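Local coordinates for protein sulfate adenylyltransferase (Allochromatium vinosum, PDB 4DNX) that catalyses the transfer of the adenylyl group of ATP to sulfate, giving adenosine 5'-phosphosulfate and diphosphate, at residues A[62-67]-A[129-134]; A[268-273]-A[277-282]; A[53-58]-A[75-80]. One frame throughout, in Å; residues are numbered along the deposited sequence.

Contact 1: residues A[62-67]-A[129-134]; sequences ADALSS and ALMTEQ
Between A64 and L65 on one helix and L130 and M131 on the other no hydrogen bond forms; the shortest polar bond here runs within 129-134, from Q134 NE2 to E133 OE2, at 2.7 Å. The contact itself is a helix-helix packing in the N-terminal PUA-like domain, between helix 61-70 and helix 125-136. The Q134-E133 bond is nearly straight, with an N-H...O angle of 169°, and uses the syn lone pair of OE2 while the oxygen stays close to the amide plane of Q134. It probably favours one rotation of the Q134 amide; Q134 also touches Q69 of the facing helix. The axes of the two segments come within 9.7 Å and their N-to-C directions differ by 33°, so the helices run roughly the same way. L65 and M131 mark the closest backbone approach, with CA atoms 6.4 Å apart. M131 does most of the bridging: its CG lies anti to the carbonyl carbon (chi1 -71°) and the chain runs extended through chi2, taking SD to the neighbouring helix; the bend at chi3 turns only CE. There SD meets A64 CB at 3.8 Å and lies 4.0 Å from A64 C, while M131 CG lies 3.9 Å from L65 CD2. The L65 side chain crosses those of M131 and L130 at about a right angle, and its CD2 touches both. L61 and A68 of helix 61-70 and F149 of helix 144-149 also touch M131, whereas A64 also touches P82 and L84. The more exposed flank is closed less tightly: L65 CD2 and L130 CD2 meet methyl to methyl at 4.2 Å.

Contact 2: residues A[268-273]-A[277-282]; sequences DMLYAG and AVLHAY
G273 and A277 come together where a loop turns into a helix: their CA atoms are 6.2 Å apart, and A277 N donates to G273 O at 2.9 Å. The N-H...O angle of 150° shows a somewhat bent bond at the hydrogen, although the donor lies nearly in line with the carbonyl, at a C=O...N angle of 163°. G273 occupies the N-cap position, so this is the i to i+4 bond that starts helix 274-287. Its positive phi suits glycine. This helix forms the beta-alpha-beta crossover from strand 260-266 to strand 291-294 in the Rossmann-like sheet of the ATP-sulfurylase domain.

Among the side chains, A277 CB sits 3.8 Å from G273 O, beside the carbonyl that its own N-H engages. Two residues on, L279 directs CG opposite its N (chi1 -176°), and its CD2 meets L270 CD1 at 4.2 Å, a loose methyl-to-methyl touch linking the loop to the helix flank. E276, in the first turn, accepts from L270 N and A272 N through its two carboxylate oxygens, holding the loop backbone against the helix start. H280 ND1 is hydrogen-bonded to H298 NE2.

All four touching residues are buried, and the G273 carbonyl has A277 N as a hydrogen-bond partner there. The backbone bond is consistent with G273 as N-cap and with the start of the helix, while the leucine pair adds an apolar closure between loop and helix.

Contact 3: residues A[53-58]-A[75-80]; sequences SPLDGF and DGRFFP
The F79 ring is held between two aliphatic groups, L55 on one face and P80 on the other. L55 CD2 stands over the ring centre, 3.7 Å from the centroid and 13° off the normal, which meets the geometry of a CH-pi contact. P80 CD lies 3.6 Å above the opposite face, displaced toward the rim. F52 and Y282 also meet this ring edge-to-face. The second flat group, the R77 guanidinium, has D75 OD1 at its edge and in plane, with P54 O near the plane at a longer 4.4 Å from NH1.

L55 reaches the ring through two torsions: chi1 -83°, with CG anti to the carbonyl carbon, swings CG toward F79, and chi2 58° sets CD2 over the ring centre with CD1 beside it, 3.9 Å from F79 CD1. D75 OD1 is gripped twice by R77. NE donates at 3.0 Å to its syn lone pair, a salt bridge, and R77 N donates at 3.2 Å from above the carboxylate plane, making an Asx turn that spans G76. A water joins the segments, accepting from D56 N at 3.0 Å and from R77 NH1 at 3.1 Å.

Here the loop leading into strand 57-58 packs on the loop before strand 86-87, both in the PUA-like domain. L55 and F79 are buried, while R77 lies partly exposed. Since D75 fixes the guanidinium by its NE edge, NH1 is probably well placed for the water-mediated link to the backbone of D56.

Contacts 1 and 3 belong to the PUA-like domain and contact 2 to the ATP-sulfurylase domain; contact 3 is joined to contact 2 through Y282, which touches S53, P54 and F79. The centre of contact 3 is about 14 Å from that of contact 1 and about 16 Å from that of contact 2. S67 OG lies 2.8 Å from F79 O, a probable hydrogen bond tying helix 61-70 to 75-80. Y282 OH lies 2.8 Å from S53 O, probably hydrogen-bonded too. Contacts 1 and 2 do not touch, their nearest atoms being about 7 Å apart, but R275 bridges the same region: its NH1 donates to P80 O and, weakly, to S67 O.

Contact 1: residues A[62-67]-A[129-134]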
ATOM      1  N   ALA A  62     -25.905   6.111 -23.840  1.00 19.62           N
ATOM      2  CA  ALA A  62     -25.437   7.249 -24.687  1.00 19.15           C
ATOM      3  C   ALA A  62     -23.940   7.616 -24.487  1.00 18.64           C
ATOM      4  O   ALA A  62     -23.216   7.840 -25.448  1.00 19.21           O
ATOM      5  CB  ALA A  62     -26.331   8.489 -24.477  1.00 20.27           C
ATOM      6  N   ASP A  63     -23.494   7.670 -23.242  1.00 17.67           N
ATOM      7  CA  ASP A  63     -22.078   7.897 -22.973  1.00 17.49           C
ATOM      8  C   ASP A  63     -21.201   6.738 -23.469  1.00 17.26           C
ATOM      9  O   ASP A  63     -20.083   6.959 -23.972  1.00 17.24           O
ATOM     10  CB  ASP A  63     -21.835   8.114 -21.463  1.00 18.64           C
ATOM     11  CG  ASP A  63     -22.264   9.499 -20.995  1.00 22.97           C
ATOM     12  OD1 ASP A  63     -22.178  10.444 -21.809  1.00 23.62           O
ATOM     13  OD2 ASP A  63     -22.678   9.649 -19.817  1.00 24.58           O
ATOM     14  N   ALA A  64     -21.670   5.500 -23.274  1.00 16.98           N
ATOM     15  CA  ALA A  64     -20.914   4.340 -23.766  1.00 15.96           C
ATOM     16  C   ALA A  64     -20.763   4.353 -25.293  1.00 16.36           C
ATOM     17  O   ALA A  64     -19.657   4.062 -25.829  1.00 16.09           O
ATOM     18  CB  ALA A  64     -21.519   3.015 -23.263  1.00 15.77           C
ATOM     19  N   LEU A  65     -21.850   4.714 -25.998  1.00 16.15           N
ATOM     20  CA  LEU A  65     -21.808   4.792 -27.491  1.00 18.01           C
ATOM     21  C   LEU A  65     -20.867   5.905 -27.930  1.00 18.50           C
ATOM     22  O   LEU A  65     -20.066   5.728 -28.847  1.00 18.24           O
ATOM     23  CB  LEU A  65     -23.216   4.971 -28.058  1.00 18.75           C
ATOM     24  CG  LEU A  65     -24.045   3.705 -27.895  1.00 19.00           C
ATOM     25  CD1 LEU A  65     -25.522   4.158 -27.879  1.00 19.98           C
ATOM     26  CD2 LEU A  65     -23.770   2.721 -29.035  1.00 20.75           C
ATOM     27  N   SER A  66     -20.901   7.012 -27.191  1.00 18.81           N
ATOM     28  CA  SER A  66     -20.046   8.148 -27.540  1.00 19.18           C
ATOM     29  C   SER A  66     -18.559   7.812 -27.252  1.00 17.91           C
ATOM     30  O   SER A  66     -17.693   8.088 -28.080  1.00 19.06           O
ATOM     31  CB  SER A  66     -20.481   9.402 -26.786  1.00 19.64           C
ATOM     32  OG  SER A  66     -19.773  10.542 -27.292  1.00 19.84           O
ATOM     33  N   SER A  67     -18.291   7.167 -26.117  1.00 16.98           N
ATOM     34  CA  SER A  67     -16.902   6.758 -25.761  1.00 16.95           C
ATOM     35  C   SER A  67     -16.331   5.763 -26.812  1.00 17.10           C
ATOM     36  O   SER A  67     -15.186   5.915 -27.325  1.00 16.66           O
ATOM     37  CB  SER A  67     -16.907   6.122 -24.354  1.00 18.51           C
ATOM     38  OG  SER A  67     -15.558   5.890 -23.997  1.00 22.25           O
ATOM     39  N   ALA A 129     -22.850  -4.564 -31.196  1.00 24.34           N
ATOM     40  CA  ALA A 129     -21.964  -4.740 -32.372  1.00 25.15           C
ATOM     41  C   ALA A 129     -21.206  -3.453 -32.679  1.00 25.79           C
ATOM     42  O   ALA A 129     -20.018  -3.512 -33.042  1.00 25.83           O
ATOM     43  CB  ALA A 129     -22.740  -5.221 -33.609  1.00 27.23           C
ATOM     44  N   LEU A 130     -21.894  -2.310 -32.573  1.00 25.12           N
ATOM     45  CA  LEU A 130     -21.260  -1.020 -32.858  1.00 26.04           C
ATOM     46  C   LEU A 130     -20.135  -0.781 -31.840  1.00 23.72           C
ATOM     47  O   LEU A 130     -18.989  -0.466 -32.209  1.00 23.60           O
ATOM     48  CB  LEU A 130     -22.282   0.128 -32.820  1.00 27.75           C
ATOM     49  CG  LEU A 130     -21.797   1.568 -33.062  1.00 29.72           C
ATOM     50  CD1 LEU A 130     -20.993   1.669 -34.336  1.00 30.36           C
ATOM     51  CD2 LEU A 130     -22.992   2.522 -33.127  1.00 30.59           C
ATOM     52  N   MET A 131     -20.439  -0.984 -30.555  1.00 20.82           N
ATOM     53  CA  MET A 131     -19.425  -0.742 -29.496  1.00 19.63           C
ATOM     54  C   MET A 131     -18.251  -1.743 -29.625  1.00 19.74           C
ATOM     55  O   MET A 131     -17.102  -1.353 -29.478  1.00 19.22           O
ATOM     56  CB  MET A 131     -20.046  -0.810 -28.076  1.00 19.86           C
ATOM     57  CG  MET A 131     -20.979   0.382 -27.744  1.00 20.40           C
ATOM     58  SD  MET A 131     -21.513   0.490 -26.066  1.00 21.39           S
ATOM     59  CE  MET A 131     -22.734  -0.858 -25.998  1.00 21.09           C
ATOM     60  N   THR A 132     -18.558  -3.015 -29.925  1.00 19.47           N
ATOM     61  CA  THR A 132     -17.550  -4.067 -30.089  1.00 19.25           C
ATOM     62  C   THR A 132     -16.573  -3.744 -31.234  1.00 20.08           C
ATOM     63  O   THR A 132     -15.353  -3.733 -31.004  1.00 19.50           O
ATOM     64  CB  THR A 132     -18.239  -5.430 -30.388  1.00 20.44           C
ATOM     65  OG1 THR A 132     -18.981  -5.811 -29.228  1.00 19.48           O
ATOM     66  CG2 THR A 132     -17.222  -6.499 -30.684  1.00 20.33           C
ATOM     67  N   GLU A 133     -17.101  -3.455 -32.414  1.00 22.03           N
ATOM     68  CA  GLU A 133     -16.261  -3.144 -33.571  1.00 23.75           C
ATOM     69  C   GLU A 133     -15.388  -1.888 -33.321  1.00 23.21           C
ATOM     70  O   GLU A 133     -14.208  -1.861 -33.689  1.00 23.86           O
ATOM     71  CB  GLU A 133     -17.111  -2.988 -34.834  1.00 28.89           C
ATOM     72  CG  GLU A 133     -16.250  -2.858 -36.068  1.00 36.48           C
ATOM     73  CD  GLU A 133     -15.772  -1.426 -36.265  1.00 42.14           C
ATOM     74  OE1 GLU A 133     -14.636  -1.216 -36.778  1.00 47.84           O
ATOM     75  OE2 GLU A 133     -16.541  -0.508 -35.890  1.00 45.88           O
ATOM     76  N   GLN A 134     -15.954  -0.877 -32.680  1.00 22.13           N
ATOM     77  CA  GLN A 134     -15.216   0.376 -32.417  1.00 22.35           C
ATOM     78  C   GLN A 134     -14.114   0.230 -31.349  1.00 21.81           C
ATOM     79  O   GLN A 134     -12.987   0.751 -31.512  1.00 21.18           O
ATOM     80  CB  GLN A 134     -16.193   1.506 -32.044  1.00 23.50           C
ATOM     81  CG  GLN A 134     -17.087   1.936 -33.204  1.00 28.26           C
ATOM     82  CD  GLN A 134     -16.316   2.731 -34.234  1.00 31.43           C
ATOM     83  OE1 GLN A 134     -15.970   3.886 -34.008  1.00 33.96           O
ATOM     84  NE2 GLN A 134     -16.015   2.111 -35.347  1.00 33.75           N
TER

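Contact 2: residues A[268-273]-A[277-282]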
ATOM      1  N   ASP A 268      -8.785  -5.773 -15.601  1.00 15.79           N
ATOM      2  CA  ASP A 268      -8.718  -6.903 -16.551  1.00 15.77           C
ATOM      3  C   ASP A 268      -8.291  -6.393 -17.922  1.00 15.35           C
ATOM      4  O   ASP A 268      -8.853  -5.433 -18.435  1.00 15.31           O
ATOM      5  CB  ASP A 268     -10.073  -7.631 -16.643  1.00 17.26           C
ATOM      6  CG  ASP A 268     -10.373  -8.487 -15.408  1.00 19.73           C
ATOM      7  OD1 ASP A 268      -9.449  -8.768 -14.604  1.00 21.87           O
ATOM      8  OD2 ASP A 268     -11.547  -8.914 -15.238  1.00 21.38           O
ATOM      9  N   MET A 269      -7.286  -7.051 -18.510  1.00 14.49           N
ATOM     10  CA  MET A 269      -6.850  -6.703 -19.863  1.00 15.82           C
ATOM     11  C   MET A 269      -7.992  -6.768 -20.890  1.00 16.25           C
ATOM     12  O   MET A 269      -8.801  -7.722 -20.882  1.00 16.12           O
ATOM     13  CB  MET A 269      -5.747  -7.677 -20.323  1.00 19.10           C
ATOM     14  CG  MET A 269      -4.441  -7.597 -19.550  1.00 26.14           C
ATOM     15  SD  MET A 269      -3.404  -9.080 -19.906  1.00 32.62           S
ATOM     16  CE  MET A 269      -3.064  -8.852 -21.648  1.00 38.12           C
ATOM     17  N   LEU A 270      -8.041  -5.770 -21.783  1.00 14.43           N
ATOM     18  CA  LEU A 270      -9.017  -5.773 -22.883  1.00 14.75           C
ATOM     19  C   LEU A 270      -8.529  -6.449 -24.170  1.00 15.45           C
ATOM     20  O   LEU A 270      -9.325  -6.790 -25.064  1.00 15.77           O
ATOM     21  CB  LEU A 270      -9.459  -4.337 -23.214  1.00 16.12           C
ATOM     22  CG  LEU A 270     -10.055  -3.504 -22.077  1.00 16.42           C
ATOM     23  CD1 LEU A 270     -10.230  -2.074 -22.511  1.00 17.94           C
ATOM     24  CD2 LEU A 270     -11.437  -4.075 -21.673  1.00 16.16           C
ATOM     25  N   TYR A 271      -7.215  -6.618 -24.278  1.00 15.13           N
ATOM     26  CA  TYR A 271      -6.598  -7.092 -25.513  1.00 17.69           C
ATOM     27  C   TYR A 271      -6.989  -6.232 -26.728  1.00 16.98           C
ATOM     28  O   TYR A 271      -7.112  -6.756 -27.824  1.00 18.69           O
ATOM     29  CB  TYR A 271      -6.946  -8.568 -25.791  1.00 21.36           C
ATOM     30  CG  TYR A 271      -6.572  -9.542 -24.679  1.00 24.60           C
ATOM     31  CD1 TYR A 271      -5.306 -10.128 -24.629  1.00 27.61           C
ATOM     32  CD2 TYR A 271      -7.509  -9.901 -23.708  1.00 26.17           C
ATOM     33  CE1 TYR A 271      -4.974 -11.044 -23.599  1.00 30.64           C
ATOM     34  CE2 TYR A 271      -7.188 -10.788 -22.685  1.00 29.01           C
ATOM     35  CZ  TYR A 271      -5.930 -11.352 -22.633  1.00 32.06           C
ATOM     36  OH  TYR A 271      -5.653 -12.240 -21.615  1.00 37.96           O
ATOM     37  N   ALA A 272      -7.141  -4.923 -26.532  1.00 16.23           N
ATOM     38  CA  ALA A 272      -7.706  -4.027 -27.559  1.00 16.75           C
ATOM     39  C   ALA A 272      -6.667  -3.169 -28.271  1.00 17.45           C
ATOM     40  O   ALA A 272      -6.998  -2.216 -29.007  1.00 18.53           O
ATOM     41  CB  ALA A 272      -8.833  -3.161 -26.930  1.00 16.05           C
ATOM     42  N   GLY A 273      -5.395  -3.518 -28.086  1.00 16.70           N
ATOM     43  CA  GLY A 273      -4.314  -2.910 -28.896  1.00 16.89           C
ATOM     44  C   GLY A 273      -4.332  -1.395 -28.821  1.00 16.47           C
ATOM     45  O   GLY A 273      -4.321  -0.840 -27.700  1.00 15.63           O
ATOM     46  N   ALA A 277      -4.120   1.148 -25.597  1.00 14.14           N
ATOM     47  CA  ALA A 277      -2.932   1.982 -25.386  1.00 13.99           C
ATOM     48  C   ALA A 277      -3.352   3.405 -24.984  1.00 13.64           C
ATOM     49  O   ALA A 277      -2.696   4.032 -24.139  1.00 13.54           O
ATOM     50  CB  ALA A 277      -2.022   1.995 -26.647  1.00 14.19           C
ATOM     51  N   VAL A 278      -4.443   3.920 -25.567  1.00 14.22           N
ATOM     52  CA  VAL A 278      -4.931   5.240 -25.167  1.00 13.62           C
ATOM     53  C   VAL A 278      -5.432   5.229 -23.706  1.00 13.44           C
ATOM     54  O   VAL A 278      -5.188   6.200 -22.934  1.00 13.98           O
ATOM     55  CB  VAL A 278      -6.038   5.754 -26.127  1.00 14.11           C
ATOM     56  CG1 VAL A 278      -6.508   7.134 -25.687  1.00 14.21           C
ATOM     57  CG2 VAL A 278      -5.452   5.791 -27.571  1.00 15.03           C
ATOM     58  N   LEU A 279      -6.158   4.176 -23.344  1.00 12.33           N
ATOM     59  CA  LEU A 279      -6.588   4.023 -21.948  1.00 12.12           C
ATOM     60  C   LEU A 279      -5.385   3.991 -20.988  1.00 11.17           C
ATOM     61  O   LEU A 279      -5.390   4.670 -19.937  1.00 10.74           O
ATOM     62  CB  LEU A 279      -7.417   2.746 -21.802  1.00 12.71           C
ATOM     63  CG  LEU A 279      -7.979   2.560 -20.399  1.00 12.96           C
ATOM     64  CD1 LEU A 279      -8.965   3.713 -20.055  1.00 12.58           C
ATOM     65  CD2 LEU A 279      -8.680   1.171 -20.314  1.00 13.45           C
ATOM     66  N   HIS A 280      -4.354   3.206 -21.358  1.00 11.86           N
ATOM     67  CA  HIS A 280      -3.079   3.147 -20.601  1.00 12.08           C
ATOM     68  C   HIS A 280      -2.449   4.511 -20.413  1.00 12.41           C
ATOM     69  O   HIS A 280      -2.058   4.828 -19.298  1.00 13.60           O
ATOM     70  CB  HIS A 280      -2.084   2.248 -21.310  1.00 13.17           C
ATOM     71  CG  HIS A 280      -2.398   0.791 -21.219  1.00 15.49           C
ATOM     72  ND1 HIS A 280      -1.697  -0.151 -21.958  1.00 16.77           N
ATOM     73  CD2 HIS A 280      -3.321   0.109 -20.501  1.00 15.58           C
ATOM     74  CE1 HIS A 280      -2.176  -1.357 -21.678  1.00 18.29           C
ATOM     75  NE2 HIS A 280      -3.158  -1.228 -20.793  1.00 17.62           N
ATOM     76  N   ALA A 281      -2.376   5.311 -21.480  1.00 11.44           N
ATOM     77  CA  ALA A 281      -1.828   6.673 -21.385  1.00 11.87           C
ATOM     78  C   ALA A 281      -2.671   7.536 -20.442  1.00 12.64           C
ATOM     79  O   ALA A 281      -2.143   8.283 -19.586  1.00 12.17           O
ATOM     80  CB  ALA A 281      -1.676   7.309 -22.783  1.00 12.89           C
ATOM     81  N   TYR A 282      -3.985   7.381 -20.546  1.00 12.17           N
ATOM     82  CA  TYR A 282      -4.899   8.158 -19.712  1.00 12.21           C
ATOM     83  C   TYR A 282      -4.636   7.921 -18.218  1.00 11.87           C
ATOM     84  O   TYR A 282      -4.417   8.900 -17.455  1.00 11.60           O
ATOM     85  CB  TYR A 282      -6.309   7.736 -20.070  1.00 12.06           C
ATOM     86  CG  TYR A 282      -7.401   8.544 -19.372  1.00 11.13           C
ATOM     87  CD1 TYR A 282      -7.708   8.313 -18.027  1.00 11.33           C
ATOM     88  CD2 TYR A 282      -8.113   9.489 -20.078  1.00 12.53           C
ATOM     89  CE1 TYR A 282      -8.713   9.094 -17.383  1.00 11.18           C
ATOM     90  CE2 TYR A 282      -9.119  10.259 -19.486  1.00 11.95           C
ATOM     91  CZ  TYR A 282      -9.404  10.050 -18.127  1.00 11.51           C
ATOM     92  OH  TYR A 282     -10.381  10.829 -17.543  1.00 12.53           O
TER

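Contact 3: residues A[53-58]-A[75-80]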
ATOM      1  N   SER A  53     -10.073   8.886 -12.968  1.00 11.78           N
ATOM      2  CA  SER A  53     -10.544  10.224 -12.648  1.00 11.55           C
ATOM      3  C   SER A  53     -10.686  11.157 -13.866  1.00 13.13           C
ATOM      4  O   SER A  53      -9.909  10.990 -14.834  1.00 12.96           O
ATOM      5  CB  SER A  53      -9.509  10.903 -11.704  1.00 12.96           C
ATOM      6  OG  SER A  53      -9.878  12.261 -11.395  1.00 12.59           O
ATOM      7  N   PRO A  54     -11.881  11.716 -14.007  1.00 13.82           N
ATOM      8  CA  PRO A  54     -12.631  12.323 -12.909  1.00 13.46           C
ATOM      9  C   PRO A  54     -14.016  11.658 -12.990  1.00 14.08           C
ATOM     10  O   PRO A  54     -15.010  12.219 -12.478  1.00 14.37           O
ATOM     11  CB  PRO A  54     -12.726  13.809 -13.288  1.00 14.74           C
ATOM     12  CG  PRO A  54     -12.798  13.787 -14.761  1.00 15.17           C
ATOM     13  CD  PRO A  54     -11.852  12.656 -15.167  1.00 13.24           C
ATOM     14  N   LEU A  55     -14.117  10.492 -13.635  1.00 12.82           N
ATOM     15  CA  LEU A  55     -15.447   9.884 -13.816  1.00 13.49           C
ATOM     16  C   LEU A  55     -16.046   9.396 -12.497  1.00 14.01           C
ATOM     17  O   LEU A  55     -15.334   8.967 -11.577  1.00 13.10           O
ATOM     18  CB  LEU A  55     -15.376   8.718 -14.822  1.00 15.46           C
ATOM     19  CG  LEU A  55     -15.440   9.112 -16.311  1.00 19.82           C
ATOM     20  CD1 LEU A  55     -14.356  10.061 -16.706  1.00 22.42           C
ATOM     21  CD2 LEU A  55     -15.314   7.852 -17.160  1.00 20.51           C
ATOM     22  N   ASP A  56     -17.382   9.450 -12.408  1.00 14.61           N
ATOM     23  CA  ASP A  56     -18.038   9.122 -11.113  1.00 16.60           C
ATOM     24  C   ASP A  56     -18.588   7.725 -10.949  1.00 15.12           C
ATOM     25  O   ASP A  56     -18.923   7.331  -9.832  1.00 14.50           O
ATOM     26  CB  ASP A  56     -19.122  10.158 -10.734  1.00 21.00           C
ATOM     27  CG  ASP A  56     -20.320  10.124 -11.625  1.00 29.53           C
ATOM     28  OD1 ASP A  56     -20.539   9.121 -12.366  1.00 31.73           O
ATOM     29  OD2 ASP A  56     -21.091  11.117 -11.567  1.00 31.91           O
ATOM     30  N   GLY A  57     -18.633   6.963 -12.035  1.00 14.40           N
ATOM     31  CA  GLY A  57     -19.238   5.640 -11.979  1.00 14.77           C
ATOM     32  C   GLY A  57     -19.493   5.061 -13.348  1.00 14.68           C
ATOM     33  O   GLY A  57     -18.771   5.339 -14.294  1.00 15.67           O
ATOM     34  N   PHE A  58     -20.548   4.254 -13.459  1.00 13.50           N
ATOM     35  CA  PHE A  58     -20.787   3.499 -14.692  1.00 14.08           C
ATOM     36  C   PHE A  58     -21.631   4.311 -15.646  1.00 14.20           C
ATOM     37  O   PHE A  58     -22.520   5.039 -15.220  1.00 14.49           O
ATOM     38  CB  PHE A  58     -21.458   2.164 -14.376  1.00 13.50           C
ATOM     39  CG  PHE A  58     -20.549   1.181 -13.653  1.00 14.25           C
ATOM     40  CD1 PHE A  58     -19.548   0.482 -14.352  1.00 13.25           C
ATOM     41  CD2 PHE A  58     -20.683   0.962 -12.288  1.00 14.19           C
ATOM     42  CE1 PHE A  58     -18.718  -0.422 -13.687  1.00 14.34           C
ATOM     43  CE2 PHE A  58     -19.864   0.056 -11.606  1.00 14.51           C
ATOM     44  CZ  PHE A  58     -18.862  -0.644 -12.305  1.00 13.47           C
ATOM     45  N   ASP A  75     -21.249  14.677 -22.733  1.00 23.19           N
ATOM     46  CA  ASP A  75     -20.981  16.053 -22.316  1.00 24.47           C
ATOM     47  C   ASP A  75     -19.648  16.604 -22.807  1.00 24.28           C
ATOM     48  O   ASP A  75     -19.307  17.764 -22.543  1.00 23.99           O
ATOM     49  CB  ASP A  75     -21.158  16.216 -20.792  1.00 27.94           C
ATOM     50  CG  ASP A  75     -20.013  15.639 -19.971  1.00 29.48           C
ATOM     51  OD1 ASP A  75     -19.143  14.855 -20.455  1.00 24.90           O
ATOM     52  OD2 ASP A  75     -20.002  15.966 -18.758  1.00 33.41           O
ATOM     53  N   GLY A  76     -18.900  15.792 -23.541  1.00 22.46           N
ATOM     54  CA  GLY A  76     -17.673  16.264 -24.148  1.00 23.06           C
ATOM     55  C   GLY A  76     -16.389  15.910 -23.432  1.00 22.53           C
ATOM     56  O   GLY A  76     -15.317  16.117 -24.001  1.00 22.18           O
ATOM     57  N   ARG A  77     -16.465  15.366 -22.214  1.00 20.89           N
ATOM     58  CA  ARG A  77     -15.235  14.900 -21.504  1.00 21.78           C
ATOM     59  C   ARG A  77     -14.523  13.782 -22.293  1.00 20.97           C
ATOM     60  O   ARG A  77     -15.184  12.891 -22.823  1.00 20.13           O
ATOM     61  CB  ARG A  77     -15.555  14.367 -20.084  1.00 22.99           C
ATOM     62  CG  ARG A  77     -15.884  15.437 -19.041  1.00 29.47           C
ATOM     63  CD  ARG A  77     -16.359  14.822 -17.701  1.00 29.91           C
ATOM     64  NE  ARG A  77     -17.662  14.176 -17.884  1.00 32.81           N
ATOM     65  CZ  ARG A  77     -18.213  13.292 -17.052  1.00 34.77           C
ATOM     66  NH1 ARG A  77     -17.594  12.918 -15.945  1.00 38.44           N
ATOM     67  NH2 ARG A  77     -19.402  12.779 -17.339  1.00 39.34           N
ATOM     68  N   PHE A  78     -13.190  13.825 -22.371  1.00 19.97           N
ATOM     69  CA  PHE A  78     -12.420  12.752 -22.978  1.00 19.06           C
ATOM     70  C   PHE A  78     -12.398  11.497 -22.071  1.00 18.22           C
ATOM     71  O   PHE A  78     -12.041  11.566 -20.882  1.00 18.68           O
ATOM     72  CB  PHE A  78     -10.993  13.236 -23.229  1.00 19.40           C
ATOM     73  CG  PHE A  78     -10.084  12.182 -23.766  1.00 20.30           C
ATOM     74  CD1 PHE A  78     -10.295  11.631 -25.045  1.00 21.38           C
ATOM     75  CD2 PHE A  78      -8.993  11.727 -23.001  1.00 20.38           C
ATOM     76  CE1 PHE A  78      -9.425  10.607 -25.542  1.00 22.49           C
ATOM     77  CE2 PHE A  78      -8.143  10.727 -23.511  1.00 20.48           C
ATOM     78  CZ  PHE A  78      -8.369  10.173 -24.766  1.00 21.08           C
ATOM     79  N   PHE A  79     -12.762  10.353 -22.651  1.00 17.77           N
ATOM     80  CA  PHE A  79     -12.545   9.048 -22.032  1.00 17.23           C
ATOM     81  C   PHE A  79     -12.562   7.916 -23.080  1.00 17.32           C
ATOM     82  O   PHE A  79     -13.523   7.778 -23.832  1.00 18.37           O
ATOM     83  CB  PHE A  79     -13.508   8.770 -20.883  1.00 16.68           C
ATOM     84  CG  PHE A  79     -13.017   7.666 -19.983  1.00 16.11           C
ATOM     85  CD1 PHE A  79     -12.063   7.928 -18.972  1.00 13.82           C
ATOM     86  CD2 PHE A  79     -13.397   6.329 -20.220  1.00 15.20           C
ATOM     87  CE1 PHE A  79     -11.556   6.928 -18.181  1.00 14.80           C
ATOM     88  CE2 PHE A  79     -12.881   5.289 -19.430  1.00 14.23           C
ATOM     89  CZ  PHE A  79     -11.957   5.587 -18.372  1.00 14.38           C
ATOM     90  N   PRO A  80     -11.489   7.122 -23.151  1.00 18.28           N
ATOM     91  CA  PRO A  80     -11.273   6.290 -24.334  1.00 19.29           C
ATOM     92  C   PRO A  80     -12.025   4.986 -24.484  1.00 18.13           C
ATOM     93  O   PRO A  80     -12.055   4.477 -25.598  1.00 19.94           O
ATOM     94  CB  PRO A  80      -9.755   6.014 -24.317  1.00 21.72           C
ATOM     95  CG  PRO A  80      -9.327   6.198 -22.955  1.00 19.48           C
ATOM     96  CD  PRO A  80     -10.309   7.133 -22.256  1.00 19.84           C
TER
HETATM   97  O   HOH W   1     -18.856  10.297 -14.914  1.00 30.51           O